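Local coordinates for protein pseudouridylate synthase RPUSD4, mitochondrial (Homo sapiens, PDB 5UBA) that isomerises uridine to pseudouridine in mitochondrial RNAs, including a 16S ribosomal RNA site whose modification is required for assembly of the mitochondrial ribosome, at residues His253-Ile258 with Asn270-Leu275. Residues are numbered along the deposited sequence; the frame is centred on the assembly and turned at random.
Sequences HARQLI and NLVCKL
L257 and L271 pair as the hydrogen-bonded couple of an antiparallel beta hairpin, strands 252-259 and 269-272, in the mixed sheet of this RluA-family pseudouridine synthase domain. L271 N donates to L257 O at 2.8 Å and L257 N returns a bond to L271 O, while both side chains face V91 of strand 89-93. At R255 and Q256, which both face K114 of strand 112-120, the strand makes a classic beta bulge; across the hairpin, R255 O still accepts C273 N.

The H253 side chain reaches over to the chain beyond the partner strand. H253 CB lies 4.0 Å from L275 CD2, H253 CG 3.8 Å, and H253 CD2 closes on that methyl at 3.6 Å. With CG anti to the backbone N (chi1 179°), the ring brings H253 CE1 to 3.1 Å from K274 O. H253 NE2 donates to C273 O over 2.9 Å. This bond is nearly straight, 169° at the hydrogen, and keeps to the ring plane but arrives from above the carbonyl plane. L275 CA covers one ring face in a CH-pi contact, C273 SG stands at the edge, and T87 OG1 hydrogen-bonds ND1. Shortening H253 to an alanine is likely to leave C273 O without its straight donor, T87 without its ring partner and L275 without the surface it packs on.

R255, bent at chi2, adds a weak bond from NH1 to C273 O; W116 makes a cation-pi contact with it. On the face of the sheet that carries V272, Q256 extends past the valine to give NE2 to N270 OD1 at 2.8 Å, the two amide planes 47° apart, and one water accepts from both Q256 NE2 and N270 ND2.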
loop_
_atom_site.group_PDB
_atom_site.type_symbol
_atom_site.label_atom_id
_atom_site.label_comp_id
_atom_site.label_asym_id
_atom_site.label_seq_id
_atom_site.Cartn_x
_atom_site.Cartn_y
_atom_site.Cartn_z
ATOM N N HIS A 253 -2.209 0.855 -4.072
ATOM C CA HIS A 253 -2.111 2.309 -4.128
ATOM C C HIS A 253 -2.676 2.954 -2.851
ATOM O O HIS A 253 -3.820 2.672 -2.463
ATOM C CB HIS A 253 -2.900 2.795 -5.330
ATOM C CG HIS A 253 -2.912 4.279 -5.504
ATOM N ND1 HIS A 253 -1.768 5.020 -5.777
ATOM C CD2 HIS A 253 -3.936 5.158 -5.465
ATOM C CE1 HIS A 253 -2.112 6.285 -5.926
ATOM N NE2 HIS A 253 -3.413 6.405 -5.733
ATOM N N ALA A 254 -1.873 3.839 -2.248
ATOM C CA ALA A 254 -2.331 4.663 -1.127
ATOM C C ALA A 254 -3.129 5.813 -1.742
ATOM O O ALA A 254 -2.585 6.809 -2.245
ATOM C CB ALA A 254 -1.141 5.159 -0.314
ATOM N N ARG A 255 -4.443 5.604 -1.770
ATOM C CA ARG A 255 -5.380 6.471 -2.452
ATOM C C ARG A 255 -5.720 7.734 -1.696
ATOM O O ARG A 255 -5.884 8.802 -2.292
ATOM C CB ARG A 255 -6.667 5.678 -2.726
ATOM C CG ARG A 255 -7.804 6.474 -3.314
ATOM C CD ARG A 255 -7.485 6.939 -4.697
ATOM N NE ARG A 255 -8.677 7.461 -5.334
ATOM C CZ ARG A 255 -8.712 7.923 -6.576
ATOM N NH1 ARG A 255 -7.616 7.937 -7.333
ATOM N NH2 ARG A 255 -9.875 8.363 -7.072
ATOM N N GLN A 256 -5.946 7.606 -0.404
ATOM C CA GLN A 256 -6.449 8.725 0.371
ATOM C C GLN A 256 -5.919 8.706 1.800
ATOM O O GLN A 256 -5.790 7.642 2.394
ATOM C CB GLN A 256 -7.975 8.655 0.393
ATOM C CG GLN A 256 -8.694 9.708 1.215
ATOM C CD GLN A 256 -10.192 9.639 1.029
ATOM O OE1 GLN A 256 -10.767 8.541 0.963
ATOM N NE2 GLN A 256 -10.844 10.806 0.934
ATOM N N LEU A 257 -5.689 9.901 2.358
ATOM C CA LEU A 257 -5.406 10.096 3.777
ATOM C C LEU A 257 -6.261 11.220 4.279
ATOM O O LEU A 257 -6.301 12.272 3.641
ATOM C CB LEU A 257 -3.955 10.532 3.998
ATOM C CG LEU A 257 -2.825 9.544 3.966
ATOM C CD1 LEU A 257 -1.527 10.253 4.327
ATOM C CD2 LEU A 257 -3.065 8.369 4.923
ATOM N N ILE A 258 -6.933 11.033 5.409
ATOM C CA ILE A 258 -7.679 12.138 6.022
ATOM C C ILE A 258 -6.999 12.398 7.369
ATOM O O ILE A 258 -6.999 11.526 8.243
ATOM C CB ILE A 258 -9.182 11.855 6.183
ATOM C CG1 ILE A 258 -9.799 11.396 4.846
ATOM C CG2 ILE A 258 -9.885 13.112 6.718
ATOM C CD1 ILE A 258 -11.247 10.959 4.968
ATOM N N ASN A 270 -7.905 16.363 3.598
ATOM C CA ASN A 270 -8.401 15.190 2.894
ATOM C C ASN A 270 -7.622 15.079 1.595
ATOM O O ASN A 270 -7.894 15.787 0.629
ATOM C CB ASN A 270 -9.904 15.359 2.655
ATOM C CG ASN A 270 -10.549 14.134 2.038
ATOM O OD1 ASN A 270 -9.956 13.448 1.200
ATOM N ND2 ASN A 270 -11.804 13.868 2.435
ATOM N N LEU A 271 -6.630 14.190 1.591
ATOM C CA LEU A 271 -5.632 14.095 0.520
ATOM C C LEU A 271 -5.950 12.898 -0.339
ATOM O O LEU A 271 -6.129 11.788 0.191
ATOM C CB LEU A 271 -4.240 13.915 1.136
ATOM C CG LEU A 271 -3.790 15.057 2.061
ATOM C CD1 LEU A 271 -2.667 14.638 2.974
ATOM C CD2 LEU A 271 -3.339 16.298 1.305
ATOM N N VAL A 272 -6.054 13.085 -1.653
ATOM C CA VAL A 272 -6.347 11.979 -2.565
ATOM C C VAL A 272 -5.382 12.024 -3.738
ATOM O O VAL A 272 -5.109 13.115 -4.253
ATOM C CB VAL A 272 -7.806 12.018 -3.055
ATOM C CG1 VAL A 272 -8.072 10.945 -4.120
ATOM C CG2 VAL A 272 -8.759 11.860 -1.876
ATOM N N CYS A 273 -4.899 10.845 -4.162
ATOM C CA CYS A 273 -3.906 10.687 -5.231
ATOM C C CYS A 273 -4.475 9.864 -6.379
ATOM O O CYS A 273 -5.004 8.763 -6.170
ATOM C CB CYS A 273 -2.635 9.991 -4.697
ATOM S SG CYS A 273 -1.268 10.011 -5.851
ATOM N N LYS A 274 -4.308 10.377 -7.604
ATOM C CA LYS A 274 -4.629 9.612 -8.804
ATOM C C LYS A 274 -3.944 8.259 -8.815
ATOM O O LYS A 274 -2.824 8.086 -8.316
ATOM C CB LYS A 274 -4.183 10.370 -10.079
ATOM C CG LYS A 274 -2.684 10.494 -10.257
ATOM C CD LYS A 274 -2.276 11.297 -11.490
ATOM C CE LYS A 274 -0.764 11.465 -11.565
ATOM N NZ LYS A 274 -0.027 10.171 -11.612
ATOM N N LEU A 275 -4.588 7.298 -9.483
ATOM C CA LEU A 275 -3.967 6.011 -9.676
ATOM C C LEU A 275 -2.817 6.119 -10.669
ATOM O O LEU A 275 -2.889 6.947 -11.608
ATOM C CB LEU A 275 -4.970 5.007 -10.245
ATOM C CG LEU A 275 -6.069 4.497 -9.323
ATOM C CD1 LEU A 275 -7.160 3.794 -10.128
ATOM C CD2 LEU A 275 -5.487 3.587 -8.267
HETATM O O HOH W 1 -13.782 11.787 1.433
#